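Local coordinates for protein phage terminase large subunit (Thermus phage P7426, PDB 7KS4) that probably acts as the ATP-driven motor that translocates viral DNA into empty capsids, this piece being its N-terminal ATPase domain, at residues Ala35-Ser46 with Asp218-Val229. Sequence-based numbering, arbitrary orientation.
Sequences AKRRVACLGRQS and DFESFHAASWDV. With SO4 (sulfate ion), chain H.
With F219 CG beside its own backbone N (chi1 -81°), the phenylalanine ring is set against the aliphatic root of R37: R37 CB sits 3.6 Å from the F219 ring centroid, almost on the ring normal, a CH-pi contact. A bend at R37 chi2 (-73°) then leads the guanidinium away from the ring, and its NH1 is hydrogen-bonded to K36 O and to G177 O. On the sheet face carrying R38, A40 and L42, F222 receives R38 CB at its ring edge, while L42 CD2 reaches A224 CB at 3.7 Å.

Strands 37-42 and 219-224 exemplify parallel pairing in the P-loop NTPase fold; the strand leading into the Walker A loop lies here between 178-183 and 219-224, one of the two edge strands. R37, V39 and C41 each give their N-H to one residue of the partner segment and accept an N-H from another, in a ladder that begins at R37 N to D218 O and ends at G43 N to A224 O (2.9 Å). Past the strands, S226 OG donates to R44 O at 2.6 Å, in the carbonyl plane on a lone pair, and so ties the start of helix 226-229 to the P-loop. Next to that tether, the backbone N of Q45 binds an ADP phosphate oxygen.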
ATOM      1  N   ALA A  35      -7.663  10.194   3.210  1.00 32.55           N
ATOM      2  CA  ALA A  35      -7.699  10.533   1.793  1.00 32.75           C
ATOM      3  C   ALA A  35      -7.929   9.286   0.944  1.00 30.93           C
ATOM      4  O   ALA A  35      -7.370   8.217   1.208  1.00 29.28           O
ATOM      5  CB  ALA A  35      -6.393  11.213   1.378  1.00 30.84           C
ATOM      6  N   LYS A  36      -8.759   9.430  -0.089  1.00 32.86           N
ATOM      7  CA  LYS A  36      -9.016   8.312  -0.986  1.00 32.54           C
ATOM      8  C   LYS A  36      -7.830   8.012  -1.891  1.00 29.02           C
ATOM      9  O   LYS A  36      -7.761   6.912  -2.445  1.00 27.48           O
ATOM     10  CB  LYS A  36     -10.266   8.592  -1.824  1.00 37.96           C
ATOM     11  CG  LYS A  36     -11.514   8.762  -0.977  1.00 44.30           C
ATOM     12  CD  LYS A  36     -12.582   7.741  -1.326  1.00 50.72           C
ATOM     13  CE  LYS A  36     -13.716   7.752  -0.308  1.00 58.05           C
ATOM     14  NZ  LYS A  36     -14.304   9.109  -0.121  1.00 62.02           N
ATOM     15  N   ARG A  37      -6.896   8.954  -2.038  1.00 28.16           N
ATOM     16  CA  ARG A  37      -5.663   8.752  -2.794  1.00 28.70           C
ATOM     17  C   ARG A  37      -4.515   9.140  -1.870  1.00 29.70           C
ATOM     18  O   ARG A  37      -4.238  10.328  -1.681  1.00 29.50           O
ATOM     19  CB  ARG A  37      -5.636   9.580  -4.075  1.00 28.98           C
ATOM     20  CG  ARG A  37      -6.832   9.347  -4.992  1.00 28.51           C
ATOM     21  CD  ARG A  37      -6.764   7.997  -5.700  1.00 28.54           C
ATOM     22  NE  ARG A  37      -7.937   7.813  -6.554  1.00 29.21           N
ATOM     23  CZ  ARG A  37      -9.034   7.139  -6.213  1.00 31.59           C
ATOM     24  NH1 ARG A  37      -9.133   6.564  -5.022  1.00 31.68           N
ATOM     25  NH2 ARG A  37     -10.048   7.046  -7.072  1.00 31.92           N
ATOM     26  N   ARG A  38      -3.868   8.137  -1.297  1.00 27.94           N
ATOM     27  CA  ARG A  38      -2.689   8.331  -0.464  1.00 28.23           C
ATOM     28  C   ARG A  38      -1.462   7.933  -1.270  1.00 27.39           C
ATOM     29  O   ARG A  38      -1.386   6.804  -1.774  1.00 27.42           O
ATOM     30  CB  ARG A  38      -2.795   7.502   0.812  1.00 28.73           C
ATOM     31  CG  ARG A  38      -3.843   8.013   1.789  1.00 30.61           C
ATOM     32  CD  ARG A  38      -4.012   7.064   2.973  1.00 31.92           C
ATOM     33  NE  ARG A  38      -4.678   5.817   2.606  1.00 30.28           N
ATOM     34  CZ  ARG A  38      -4.858   4.788   3.436  1.00 31.56           C
ATOM     35  NH1 ARG A  38      -4.402   4.839   4.684  1.00 33.06           N
ATOM     36  NH2 ARG A  38      -5.482   3.698   3.014  1.00 31.27           N
ATOM     37  N   VAL A  39      -0.504   8.850  -1.378  1.00 27.96           N
ATOM     38  CA  VAL A  39       0.687   8.672  -2.195  1.00 27.13           C
ATOM     39  C   VAL A  39       1.882   8.808  -1.259  1.00 28.54           C
ATOM     40  O   VAL A  39       2.111   9.884  -0.692  1.00 28.98           O
ATOM     41  CB  VAL A  39       0.761   9.695  -3.337  1.00 27.42           C
ATOM     42  CG1 VAL A  39       1.896   9.354  -4.297  1.00 27.58           C
ATOM     43  CG2 VAL A  39      -0.563   9.770  -4.091  1.00 27.52           C
ATOM     44  N   ALA A  40       2.651   7.733  -1.099  1.00 30.02           N
ATOM     45  CA  ALA A  40       3.804   7.731  -0.202  1.00 29.94           C
ATOM     46  C   ALA A  40       5.072   7.554  -1.023  1.00 30.79           C
ATOM     47  O   ALA A  40       5.297   6.493  -1.617  1.00 31.23           O
ATOM     48  CB  ALA A  40       3.683   6.636   0.857  1.00 31.46           C
ATOM     49  N   CYS A  41       5.901   8.594  -1.050  1.00 30.69           N
ATOM     50  CA  CYS A  41       7.208   8.544  -1.693  1.00 31.04           C
ATOM     51  C   CYS A  41       8.232   8.416  -0.573  1.00 33.79           C
ATOM     52  O   CYS A  41       8.586   9.407   0.070  1.00 35.12           O
ATOM     53  CB  CYS A  41       7.446   9.785  -2.541  1.00 31.54           C
ATOM     54  SG  CYS A  41       9.102   9.852  -3.256  1.00 33.71           S
ATOM     55  N   LEU A  42       8.691   7.189  -0.333  1.00 37.34           N
ATOM     56  CA  LEU A  42       9.540   6.881   0.810  1.00 39.85           C
ATOM     57  C   LEU A  42      10.721   6.038   0.348  1.00 40.25           C
ATOM     58  O   LEU A  42      10.607   5.227  -0.575  1.00 39.31           O
ATOM     59  CB  LEU A  42       8.762   6.137   1.932  1.00 42.36           C
ATOM     60  CG  LEU A  42       7.357   6.626   2.319  1.00 42.70           C
ATOM     61  CD1 LEU A  42       6.752   5.742   3.404  1.00 46.14           C
ATOM     62  CD2 LEU A  42       7.365   8.074   2.795  1.00 44.16           C
ATOM     63  N   GLY A  43      11.870   6.255   0.979  1.00 40.60           N
ATOM     64  CA  GLY A  43      13.042   5.467   0.665  1.00 40.43           C
ATOM     65  C   GLY A  43      12.911   4.039   1.156  1.00 39.79           C
ATOM     66  O   GLY A  43      11.983   3.674   1.879  1.00 41.71           O
ATOM     67  N   ARG A  44      13.870   3.211   0.748  1.00 48.32           N
ATOM     68  CA  ARG A  44      13.924   1.841   1.241  1.00 49.33           C
ATOM     69  C   ARG A  44      13.975   1.822   2.761  1.00 47.59           C
ATOM     70  O   ARG A  44      14.527   2.724   3.395  1.00 46.35           O
ATOM     71  CB  ARG A  44      15.150   1.120   0.690  1.00 55.46           C
ATOM     72  CG  ARG A  44      15.171   1.017  -0.807  1.00 59.91           C
ATOM     73  CD  ARG A  44      16.395   0.257  -1.263  1.00 68.53           C
ATOM     74  NE  ARG A  44      16.400   0.059  -2.708  1.00 74.51           N
ATOM     75  CZ  ARG A  44      17.340  -0.609  -3.366  1.00 83.60           C
ATOM     76  NH1 ARG A  44      18.360  -1.150  -2.709  1.00 88.84           N
ATOM     77  NH2 ARG A  44      17.258  -0.736  -4.683  1.00 86.90           N
ATOM     78  N   GLN A  45      13.401   0.766   3.342  1.00 52.06           N
ATOM     79  CA  GLN A  45      13.380   0.535   4.783  1.00 55.10           C
ATOM     80  C   GLN A  45      12.444   1.489   5.512  1.00 52.86           C
ATOM     81  O   GLN A  45      12.550   1.655   6.729  1.00 56.16           O
ATOM     82  CB  GLN A  45      14.788   0.628   5.381  1.00 61.53           C
ATOM     83  CG  GLN A  45      15.801  -0.277   4.696  1.00 67.57           C
ATOM     84  CD  GLN A  45      17.166  -0.251   5.370  1.00 75.00           C
ATOM     85  OE1 GLN A  45      17.497   0.684   6.100  1.00 74.57           O
ATOM     86  NE2 GLN A  45      17.962  -1.287   5.129  1.00 82.06           N
ATOM     87  N   SER A  46      11.515   2.121   4.802  0.56 48.82           N
ATOM     88  CA  SER A  46      10.624   3.084   5.433  0.56 49.37           C
ATOM     89  C   SER A  46       9.372   2.453   6.026  0.56 49.55           C
ATOM     90  O   SER A  46       8.595   3.162   6.671  0.56 49.39           O
ATOM     91  CB  SER A  46      10.212   4.160   4.426  0.56 50.09           C
ATOM     92  OG  SER A  46      11.306   5.008   4.109  0.56 48.61           O
ATOM     93  N   ASP A 218      -8.818  15.161  -2.459  1.00 39.85           N
ATOM     94  CA  ASP A 218      -8.854  13.728  -2.190  1.00 40.76           C
ATOM     95  C   ASP A 218      -7.467  13.101  -2.132  1.00 36.58           C
ATOM     96  O   ASP A 218      -7.366  11.881  -1.959  1.00 33.62           O
ATOM     97  CB  ASP A 218      -9.707  13.005  -3.241  1.00 44.88           C
ATOM     98  CG  ASP A 218      -9.421  13.468  -4.663  1.00 49.03           C
ATOM     99  OD1 ASP A 218      -8.918  14.603  -4.840  1.00 50.10           O
ATOM    100  OD2 ASP A 218      -9.717  12.698  -5.608  1.00 50.60           O
ATOM    101  N   PHE A 219      -6.412  13.903  -2.246  1.00 33.46           N
ATOM    102  CA  PHE A 219      -5.043  13.410  -2.256  1.00 31.26           C
ATOM    103  C   PHE A 219      -4.317  13.825  -0.983  1.00 30.71           C
ATOM    104  O   PHE A 219      -4.438  14.968  -0.528  1.00 30.85           O
ATOM    105  CB  PHE A 219      -4.278  13.945  -3.466  1.00 30.75           C
ATOM    106  CG  PHE A 219      -4.529  13.184  -4.739  1.00 30.92           C
ATOM    107  CD1 PHE A 219      -5.729  13.313  -5.421  1.00 32.81           C
ATOM    108  CD2 PHE A 219      -3.547  12.368  -5.273  1.00 30.34           C
ATOM    109  CE1 PHE A 219      -5.950  12.615  -6.602  1.00 32.70           C
ATOM    110  CE2 PHE A 219      -3.765  11.672  -6.450  1.00 31.14           C
ATOM    111  CZ  PHE A 219      -4.962  11.796  -7.111  1.00 31.13           C
ATOM    112  N   GLU A 220      -3.540  12.902  -0.427  1.00 29.74           N
ATOM    113  CA  GLU A 220      -2.621  13.234   0.656  1.00 31.99           C
ATOM    114  C   GLU A 220      -1.323  12.481   0.421  1.00 29.37           C
ATOM    115  O   GLU A 220      -1.342  11.273   0.177  1.00 29.02           O
ATOM    116  CB  GLU A 220      -3.197  12.883   2.031  1.00 35.75           C
ATOM    117  CG  GLU A 220      -2.257  13.235   3.175  1.00 39.05           C
ATOM    118  CD  GLU A 220      -2.938  13.154   4.523  1.00 42.22           C
ATOM    119  OE1 GLU A 220      -4.133  12.791   4.560  1.00 42.00           O
ATOM    120  OE2 GLU A 220      -2.280  13.454   5.541  1.00 45.16           O
ATOM    121  N   SER A 221      -0.201  13.194   0.491  1.00 31.77           N
ATOM    122  CA  SER A 221       1.095  12.626   0.157  1.00 29.91           C
ATOM    123  C   SER A 221       2.035  12.633   1.354  1.00 30.92           C
ATOM    124  O   SER A 221       1.986  13.527   2.205  1.00 32.08           O
ATOM    125  CB  SER A 221       1.740  13.383  -0.992  1.00 30.22           C
ATOM    126  OG  SER A 221       0.967  13.239  -2.164  1.00 29.92           O
ATOM    127  N   PHE A 222       2.910  11.628   1.385  1.00 31.33           N
ATOM    128  CA  PHE A 222       3.855  11.411   2.470  1.00 33.65           C
ATOM    129  C   PHE A 222       5.239  11.218   1.875  1.00 34.41           C
ATOM    130  O   PHE A 222       5.385  10.578   0.826  1.00 32.73           O
ATOM    131  CB  PHE A 222       3.444  10.189   3.291  1.00 35.13           C
ATOM    132  CG  PHE A 222       1.985  10.173   3.634  1.00 34.92           C
ATOM    133  CD1 PHE A 222       1.549  10.624   4.867  1.00 35.99           C
ATOM    134  CD2 PHE A 222       1.044   9.736   2.711  1.00 34.58           C
ATOM    135  CE1 PHE A 222       0.209  10.627   5.179  1.00 35.53           C
ATOM    136  CE2 PHE A 222      -0.292   9.736   3.023  1.00 35.66           C
ATOM    137  CZ  PHE A 222      -0.706  10.184   4.263  1.00 36.29           C
ATOM    138  N   HIS A 223       6.247  11.782   2.544  1.00 34.23           N
ATOM    139  CA  HIS A 223       7.618  11.765   2.054  1.00 35.37           C
ATOM    140  C   HIS A 223       8.569  11.463   3.203  1.00 36.84           C
ATOM    141  O   HIS A 223       8.428  12.025   4.293  1.00 37.06           O
ATOM    142  CB  HIS A 223       7.999  13.101   1.411  1.00 35.89           C
ATOM    143  CG  HIS A 223       9.323  13.065   0.722  1.00 38.28           C
ATOM    144  ND1 HIS A 223      10.393  13.834   1.123  1.00 40.31           N
ATOM    145  CD2 HIS A 223       9.759  12.326  -0.325  1.00 39.29           C
ATOM    146  CE1 HIS A 223      11.428  13.581   0.340  1.00 40.95           C
ATOM    147  NE2 HIS A 223      11.069  12.670  -0.545  1.00 40.91           N
ATOM    148  N   ALA A 224       9.532  10.578   2.964  1.00 37.37           N
ATOM    149  CA  ALA A 224      10.546  10.295   3.970  1.00 37.90           C
ATOM    150  C   ALA A 224      11.721   9.597   3.309  1.00 39.39           C
ATOM    151  O   ALA A 224      11.536   8.627   2.569  1.00 39.35           O
ATOM    152  CB  ALA A 224       9.985   9.427   5.105  1.00 38.53           C
ATOM    153  N   ALA A 225      12.923  10.101   3.574  1.00 39.87           N
ATOM    154  CA  ALA A 225      14.128   9.370   3.237  1.00 40.30           C
ATOM    155  C   ALA A 225      14.295   8.193   4.191  1.00 39.99           C
ATOM    156  O   ALA A 225      13.703   8.145   5.270  1.00 40.68           O
ATOM    157  CB  ALA A 225      15.351  10.287   3.318  1.00 40.79           C
ATOM    158  N   SER A 226      15.112   7.230   3.778  1.00 39.87           N
ATOM    159  CA  SER A 226      15.387   6.097   4.652  1.00 41.50           C
ATOM    160  C   SER A 226      15.884   6.569   6.013  1.00 40.77           C
ATOM    161  O   SER A 226      15.516   6.004   7.052  1.00 40.60           O
ATOM    162  CB  SER A 226      16.405   5.172   3.996  1.00 42.30           C
ATOM    163  OG  SER A 226      15.973   4.811   2.696  1.00 43.64           O
ATOM    164  N   TRP A 227      16.701   7.624   6.031  1.00 39.79           N
ATOM    165  CA  TRP A 227      17.268   8.106   7.282  1.00 40.49           C
ATOM    166  C   TRP A 227      16.308   8.987   8.068  1.00 41.10           C
ATOM    167  O   TRP A 227      16.592   9.287   9.232  1.00 40.93           O
ATOM    168  CB  TRP A 227      18.569   8.864   7.018  1.00 39.26           C
ATOM    169  CG  TRP A 227      18.438   9.970   6.029  1.00 38.24           C
ATOM    170  CD1 TRP A 227      17.912  11.206   6.249  1.00 38.20           C
ATOM    171  CD2 TRP A 227      18.851   9.946   4.656  1.00 38.24           C
ATOM    172  NE1 TRP A 227      17.969  11.956   5.098  1.00 38.00           N
ATOM    173  CE2 TRP A 227      18.544  11.204   4.108  1.00 38.34           C
ATOM    174  CE3 TRP A 227      19.450   8.982   3.840  1.00 39.13           C
ATOM    175  CZ2 TRP A 227      18.814  11.525   2.780  1.00 39.51           C
ATOM    176  CZ3 TRP A 227      19.723   9.305   2.524  1.00 39.91           C
ATOM    177  CH2 TRP A 227      19.405  10.564   2.009  1.00 38.89           C
ATOM    178  N   ASP A 228      15.190   9.411   7.469  1.00 44.30           N
ATOM    179  CA  ASP A 228      14.120  10.006   8.262  1.00 45.22           C
ATOM    180  C   ASP A 228      13.468   8.965   9.165  1.00 45.56           C
ATOM    181  O   ASP A 228      13.080   9.278  10.297  1.00 48.64           O
ATOM    182  CB  ASP A 228      13.059  10.642   7.357  1.00 45.32           C
ATOM    183  CG  ASP A 228      13.564  11.879   6.637  1.00 45.29           C
ATOM    184  OD1 ASP A 228      14.375  12.626   7.226  1.00 45.83           O
ATOM    185  OD2 ASP A 228      13.141  12.106   5.482  1.00 43.51           O
ATOM    186  N   VAL A 229      13.345   7.730   8.687  1.00 42.37           N
ATOM    187  CA  VAL A 229      12.784   6.661   9.502  1.00 43.04           C
ATOM    188  C   VAL A 229      13.854   5.996  10.360  1.00 42.29           C
ATOM    189  O   VAL A 229      13.566   5.560  11.477  1.00 42.70           O
ATOM    190  CB  VAL A 229      12.088   5.619   8.618  1.00 42.15           C
ATOM    191  CG1 VAL A 229      11.334   4.608   9.491  1.00 44.23           C
ATOM    192  CG2 VAL A 229      11.149   6.298   7.603  1.00 41.67           C
TER
HETATM  193  S   SO4 H 307      20.489  -3.190  -0.741  0.53 46.92           S
HETATM  194  O1  SO4 H 307      21.873  -3.566  -0.457  0.53 47.05           O
HETATM  195  O2  SO4 H 307      19.590  -3.956   0.115  0.53 45.82           O
HETATM  196  O3  SO4 H 307      20.198  -3.481  -2.143  0.53 46.91           O
HETATM  197  O4  SO4 H 307      20.287  -1.765  -0.483  0.53 46.78           O